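Local coordinates for predicted protein (Acinetobacter sp. RUH2624, PDB 4MEA), which probably hydrolyses epoxides as a secreted Cif-type virulence factor built on the alpha/beta hydrolase fold, at residues G275-L280 with A297-D302; R164-Y169 with R244-S249. All coordinates share one frame; numbering follows the deposited sequence.

How the contacts relate
The two contacts lie about 21 Å apart, centre to centre, in one alpha/beta hydrolase chain. Contact 2 comes first in sequence: its residues 164-169 hang from the loop after strand 151-157, and its residues 244-249 lead into helix 246-258. Contact 1 follows, in the last beta-alpha-beta unit, and sits at edge strand 295-300, two strands across the mixed sheet from 151-157. They meet directly where Val-279 CG1 packs on Tyr-169 OH at 3.7 Å. Contact 1 is thus packing at the edge of the core sheet, while contact 2 joins the loop leaving the sheet to the helical insertion and also takes part in the subunit interface.

Contact 1: residues G275-L280 with A297-D302; sequences GVNDVL and AIILPD
With chi1 of -169°, Asn-277 has its CG opposite the backbone N, and this swings the amide back to Ile-299 although its CB sets off away from the strand. Ile-299 replies with chi1 of -56° and an extended chi2, so that CG2 and CD1 both come up to the amide oxygen. The two belong to the last beta-alpha-beta unit of the alpha/beta hydrolase sheet: strand 267-272, helix 279-288 and edge strand 295-300. Asn-277 OD1 sits 3.6 Å from Ile-299 CG2 and 3.7 Å from Ile-299 CD1, touching both methyls by van der Waals contact, without a hydrogen bond between the segments. The carboxylate of Asp-278 leads away from the strand and makes a long, weak ion pair with Lys-282.

Asn-277 is presented by a type II' beta turn running from Val-276 to Val-279 and leading straight into helix 279-288. It takes the second position of that turn with a positive phi of 71°. Two hydrogen bonds fasten the turn: Thr-271 of strand 267-272 bonds through OG1 to Asn-277 O, and Asp-158, just past strand 151-157, accepts one from Val-276 N through OD2. Ile-299 is flanked by Thr-271 and Gln-273 and by Val-281 of the helix, so the contact adds to the packing of Val-281 on the same isoleucine and lies at the surface. The remaining touch is made by Asp-278 CB, 4.0 Å from Ile-299 CD1.

Contact 2: residues R164-Y169 with R244-S249; sequences RAMFEY and RSHADS
Met-166 lays its sulfur over the His-246 ring, a Met-aromatic contact in which SD stands 3.7 Å from the ring centroid and only 11° off the ring normal. The sulfur is thus nearly centred on one face, and its closest ring atom is CG of His-246, also at 3.7 Å. The methionine gets there with CG anti to the backbone N (chi1 -165°) and chi2 extended, before the chain bends at chi3; the two side chains meet at about a right angle. Next to this pair Phe-167 uses its far edge: its CZ comes 3.9 Å from Ala-247 CA and 4.0 Å from Ala-247 CB, with the methyl lying in the plane of the phenyl ring.

In the second shell, His-246 NE2 is hydrogen-bonded to Thr-138 OG1, which should help to set the rotation of the buried imidazole, and the rings of Tyr-243 and Phe-183 meet it as well. The 3-10 turn carrying Met-166 and Phe-167 is closed by Phe-167 N to Arg-164 O at 3.0 Å, while Arg-164 N bonds to Glu-254 farther along helix 246-258. Tyr-172 of the second subunit packs on His-246 and Thr-173 of the second subunit on Phe-167, so the contact is part of the subunit interface.

As in related alpha/beta hydrolases, the mostly helical insertion between strands 151-157 and 267-272 probably forms the cap; this contact joins its first loop to the last helix before the sheet resumes. The 3-10 turn rests on the start of helix 246-258, and one turn on Ile-250 meets both Met-166 and Phe-167, with helix 181-185 adjoining through Phe-183, which also touches Met-166.

Contact 1: residues G275-L280 with A297-D302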
loop_
_atom_site.group_PDB
_atom_site.type_symbol
_atom_site.label_atom_id
_atom_site.label_comp_id
_atom_site.label_asym_id
_atom_site.label_seq_id
_atom_site.Cartn_x
_atom_site.Cartn_y
_atom_site.Cartn_z
ATOM N N GLY A 275 0.705 -1.135 -18.321
ATOM C CA GLY A 275 0.164 -1.808 -17.154
ATOM C C GLY A 275 1.304 -2.380 -16.328
ATOM O O GLY A 275 2.233 -1.666 -15.964
ATOM N N VAL A 276 1.240 -3.674 -16.042
ATOM C CA VAL A 276 2.301 -4.344 -15.289
ATOM C C VAL A 276 3.528 -4.556 -16.185
ATOM O O VAL A 276 4.645 -4.725 -15.700
ATOM C CB VAL A 276 1.806 -5.681 -14.682
ATOM C CG1 VAL A 276 2.877 -6.285 -13.772
ATOM C CG2 VAL A 276 0.520 -5.436 -13.892
ATOM N N ASN A 277 3.304 -4.543 -17.495
ATOM C CA ASN A 277 4.391 -4.486 -18.473
ATOM C C ASN A 277 5.186 -5.804 -18.537
ATOM O O ASN A 277 4.647 -6.846 -18.919
ATOM C CB ASN A 277 5.296 -3.264 -18.187
ATOM C CG ASN A 277 6.280 -2.979 -19.309
ATOM O OD1 ASN A 277 6.197 -3.563 -20.389
ATOM N ND2 ASN A 277 7.218 -2.074 -19.057
ATOM N N ASP A 278 6.453 -5.774 -18.136
ATOM C CA ASP A 278 7.329 -6.924 -18.375
ATOM C C ASP A 278 7.504 -7.924 -17.220
ATOM O O ASP A 278 8.247 -8.902 -17.358
ATOM C CB ASP A 278 8.706 -6.438 -18.849
ATOM C CG ASP A 278 9.407 -5.577 -17.824
ATOM O OD1 ASP A 278 8.789 -5.242 -16.790
ATOM O OD2 ASP A 278 10.584 -5.223 -18.063
ATOM N N VAL A 279 6.840 -7.691 -16.090
ATOM C CA VAL A 279 6.997 -8.572 -14.932
ATOM C C VAL A 279 6.587 -10.023 -15.237
ATOM O O VAL A 279 7.350 -10.952 -15.000
ATOM C CB VAL A 279 6.212 -8.061 -13.704
ATOM C CG1 VAL A 279 6.294 -9.076 -12.547
ATOM C CG2 VAL A 279 6.727 -6.688 -13.273
ATOM N N LEU A 280 5.384 -10.210 -15.767
ATOM C CA LEU A 280 4.901 -11.548 -16.095
ATOM C C LEU A 280 5.724 -12.179 -17.216
ATOM O O LEU A 280 5.981 -13.381 -17.207
ATOM C CB LEU A 280 3.425 -11.492 -16.510
ATOM C CG LEU A 280 2.775 -12.820 -16.918
ATOM C CD1 LEU A 280 2.693 -13.762 -15.727
ATOM C CD2 LEU A 280 1.379 -12.606 -17.530
ATOM N N ALA A 297 5.625 -14.457 -25.691
ATOM C CA ALA A 297 5.517 -13.257 -24.869
ATOM C C ALA A 297 5.161 -12.076 -25.753
ATOM O O ALA A 297 5.888 -11.757 -26.692
ATOM C CB ALA A 297 6.828 -12.988 -24.157
ATOM N N ILE A 298 4.044 -11.425 -25.453
ATOM C CA ILE A 298 3.631 -10.254 -26.210
ATOM C C ILE A 298 3.299 -9.116 -25.265
ATOM O O ILE A 298 2.472 -9.261 -24.366
ATOM C CB ILE A 298 2.417 -10.560 -27.115
ATOM C CG1 ILE A 298 2.809 -11.590 -28.180
ATOM C CG2 ILE A 298 1.877 -9.270 -27.754
ATOM C CD1 ILE A 298 1.657 -12.059 -29.052
ATOM N N ILE A 299 3.971 -7.986 -25.451
ATOM C CA ILE A 299 3.638 -6.801 -24.685
ATOM C C ILE A 299 2.977 -5.800 -25.632
ATOM O O ILE A 299 3.594 -5.347 -26.590
ATOM C CB ILE A 299 4.888 -6.189 -24.045
ATOM C CG1 ILE A 299 5.610 -7.226 -23.170
ATOM C CG2 ILE A 299 4.528 -4.941 -23.241
ATOM C CD1 ILE A 299 6.804 -6.655 -22.402
ATOM N N LEU A 300 1.721 -5.459 -25.372
ATOM C CA LEU A 300 1.010 -4.520 -26.235
ATOM C C LEU A 300 1.386 -3.065 -25.923
ATOM O O LEU A 300 1.274 -2.617 -24.780
ATOM C CB LEU A 300 -0.504 -4.722 -26.136
ATOM C CG LEU A 300 -1.061 -6.098 -26.513
ATOM C CD1 LEU A 300 -2.583 -6.097 -26.388
ATOM C CD2 LEU A 300 -0.638 -6.476 -27.923
ATOM N N PRO A 301 1.837 -2.325 -26.947
ATOM C CA PRO A 301 2.204 -0.912 -26.759
ATOM C C PRO A 301 0.994 -0.025 -26.445
ATOM O O PRO A 301 -0.121 -0.351 -26.863
ATOM C CB PRO A 301 2.837 -0.521 -28.105
ATOM C CG PRO A 301 2.304 -1.514 -29.090
ATOM C CD PRO A 301 2.059 -2.790 -28.329
ATOM N N ASP A 302 1.227 1.060 -25.702
ATOM C CA ASP A 302 0.215 2.079 -25.413
ATOM C C ASP A 302 -1.034 1.498 -24.757
ATOM O O ASP A 302 -2.101 2.112 -24.802
ATOM C CB ASP A 302 -0.186 2.830 -26.686
ATOM C CG ASP A 302 0.974 3.585 -27.310
ATOM O OD1 ASP A 302 1.807 4.133 -26.552
ATOM O OD2 ASP A 302 1.055 3.622 -28.560
#

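Contact 2: residues R164-Y169 with R244-S249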
loop_
_atom_site.group_PDB
_atom_site.type_symbol
_atom_site.label_atom_id
_atom_site.label_comp_id
_atom_site.label_asym_id
_atom_site.label_seq_id
_atom_site.Cartn_x
_atom_site.Cartn_y
_atom_site.Cartn_z
ATOM N N ARG A 164 7.580 -16.448 -5.420
ATOM C CA ARG A 164 8.412 -15.875 -4.363
ATOM C C ARG A 164 8.633 -14.382 -4.588
ATOM O O ARG A 164 8.863 -13.626 -3.638
ATOM C CB ARG A 164 9.765 -16.595 -4.308
ATOM C CG ARG A 164 10.588 -16.367 -5.559
ATOM C CD ARG A 164 11.750 -17.333 -5.715
ATOM N NE ARG A 164 12.501 -17.022 -6.932
ATOM C CZ ARG A 164 13.455 -17.790 -7.444
ATOM N NH1 ARG A 164 13.779 -18.928 -6.844
ATOM N NH2 ARG A 164 14.078 -17.420 -8.562
ATOM N N ALA A 165 8.570 -13.956 -5.846
ATOM C CA ALA A 165 8.817 -12.553 -6.178
ATOM C C ALA A 165 7.703 -11.626 -5.666
ATOM O O ALA A 165 7.888 -10.413 -5.546
ATOM C CB ALA A 165 9.024 -12.382 -7.680
ATOM N N MET A 166 6.550 -12.201 -5.349
ATOM C CA MET A 166 5.446 -11.413 -4.815
ATOM C C MET A 166 5.769 -10.960 -3.386
ATOM O O MET A 166 5.126 -10.058 -2.844
ATOM C CB MET A 166 4.140 -12.220 -4.877
ATOM C CG MET A 166 2.862 -11.414 -4.692
ATOM S SD MET A 166 1.394 -12.401 -5.113
ATOM C CE MET A 166 1.289 -12.113 -6.886
ATOM N N PHE A 167 6.774 -11.595 -2.782
ATOM C CA PHE A 167 7.282 -11.185 -1.481
ATOM C C PHE A 167 8.356 -10.108 -1.643
ATOM O O PHE A 167 9.007 -9.703 -0.666
ATOM C CB PHE A 167 7.887 -12.380 -0.737
ATOM C CG PHE A 167 6.868 -13.372 -0.247
ATOM C CD1 PHE A 167 5.598 -12.960 0.114
ATOM C CD2 PHE A 167 7.186 -14.718 -0.142
ATOM C CE1 PHE A 167 4.652 -13.878 0.573
ATOM C CE2 PHE A 167 6.249 -15.642 0.323
ATOM C CZ PHE A 167 4.984 -15.220 0.677
ATOM N N GLU A 168 8.547 -9.653 -2.877
ATOM C CA GLU A 168 9.622 -8.708 -3.182
ATOM C C GLU A 168 9.164 -7.442 -3.912
ATOM O O GLU A 168 9.848 -6.417 -3.856
ATOM C CB GLU A 168 10.724 -9.408 -3.980
ATOM C CG GLU A 168 11.413 -10.518 -3.198
ATOM C CD GLU A 168 12.234 -11.438 -4.083
ATOM O OE1 GLU A 168 12.224 -11.244 -5.318
ATOM O OE2 GLU A 168 12.884 -12.359 -3.541
ATOM N N TYR A 169 8.021 -7.492 -4.597
ATOM C CA TYR A 169 7.583 -6.304 -5.349
ATOM C C TYR A 169 7.516 -5.116 -4.403
ATOM O O TYR A 169 6.904 -5.205 -3.337
ATOM C CB TYR A 169 6.224 -6.517 -6.033
ATOM C CG TYR A 169 6.184 -7.709 -6.964
ATOM C CD1 TYR A 169 7.225 -7.960 -7.857
ATOM C CD2 TYR A 169 5.109 -8.596 -6.936
ATOM C CE1 TYR A 169 7.188 -9.064 -8.704
ATOM C CE2 TYR A 169 5.070 -9.701 -7.759
ATOM C CZ TYR A 169 6.106 -9.929 -8.642
ATOM O OH TYR A 169 6.047 -11.023 -9.463
ATOM N N ARG A 244 -5.279 -11.729 1.013
ATOM C CA ARG A 244 -4.915 -12.371 2.287
ATOM C C ARG A 244 -4.327 -13.756 2.038
ATOM O O ARG A 244 -3.439 -14.217 2.767
ATOM C CB ARG A 244 -6.140 -12.522 3.203
ATOM C CG ARG A 244 -6.748 -11.225 3.657
ATOM C CD ARG A 244 -7.868 -11.453 4.687
ATOM N NE ARG A 244 -9.098 -12.025 4.133
ATOM C CZ ARG A 244 -10.057 -11.325 3.527
ATOM N NH1 ARG A 244 -9.923 -10.016 3.345
ATOM N NH2 ARG A 244 -11.150 -11.939 3.084
ATOM N N SER A 245 -4.830 -14.420 1.004
ATOM C CA SER A 245 -4.431 -15.788 0.710
ATOM C C SER A 245 -3.192 -15.899 -0.175
ATOM O O SER A 245 -2.798 -17.003 -0.537
ATOM C CB SER A 245 -5.583 -16.543 0.041
ATOM O OG SER A 245 -6.608 -16.855 0.965
ATOM N N HIS A 246 -2.587 -14.772 -0.542
ATOM C CA HIS A 246 -1.457 -14.813 -1.479
ATOM C C HIS A 246 -0.232 -15.580 -0.943
ATOM O O HIS A 246 0.472 -16.245 -1.709
ATOM C CB HIS A 246 -1.064 -13.404 -1.951
ATOM C CG HIS A 246 -1.712 -12.990 -3.245
ATOM N ND1 HIS A 246 -2.013 -11.677 -3.538
ATOM C CD2 HIS A 246 -2.087 -13.710 -4.330
ATOM C CE1 HIS A 246 -2.563 -11.607 -4.739
ATOM N NE2 HIS A 246 -2.617 -12.827 -5.245
ATOM N N ALA A 247 0.034 -15.496 0.358
ATOM C CA ALA A 247 1.191 -16.200 0.894
ATOM C C ALA A 247 0.982 -17.700 0.692
ATOM O O ALA A 247 1.921 -18.424 0.363
ATOM C CB ALA A 247 1.423 -15.863 2.362
ATOM N N ASP A 248 -0.262 -18.151 0.853
ATOM C CA ASP A 248 -0.617 -19.547 0.595
ATOM C C ASP A 248 -0.456 -19.928 -0.873
ATOM O O ASP A 248 0.109 -20.975 -1.195
ATOM C CB ASP A 248 -2.062 -19.819 1.006
ATOM C CG ASP A 248 -2.222 -19.989 2.496
ATOM O OD1 ASP A 248 -1.199 -20.146 3.190
ATOM O OD2 ASP A 248 -3.380 -19.981 2.970
ATOM N N SER A 249 -0.979 -19.083 -1.759
ATOM C CA SER A 249 -0.905 -19.330 -3.191
ATOM C C SER A 249 0.549 -19.395 -3.630
ATOM O O SER A 249 0.910 -20.176 -4.507
ATOM C CB SER A 249 -1.645 -18.225 -3.967
ATOM O OG SER A 249 -3.029 -18.184 -3.619
#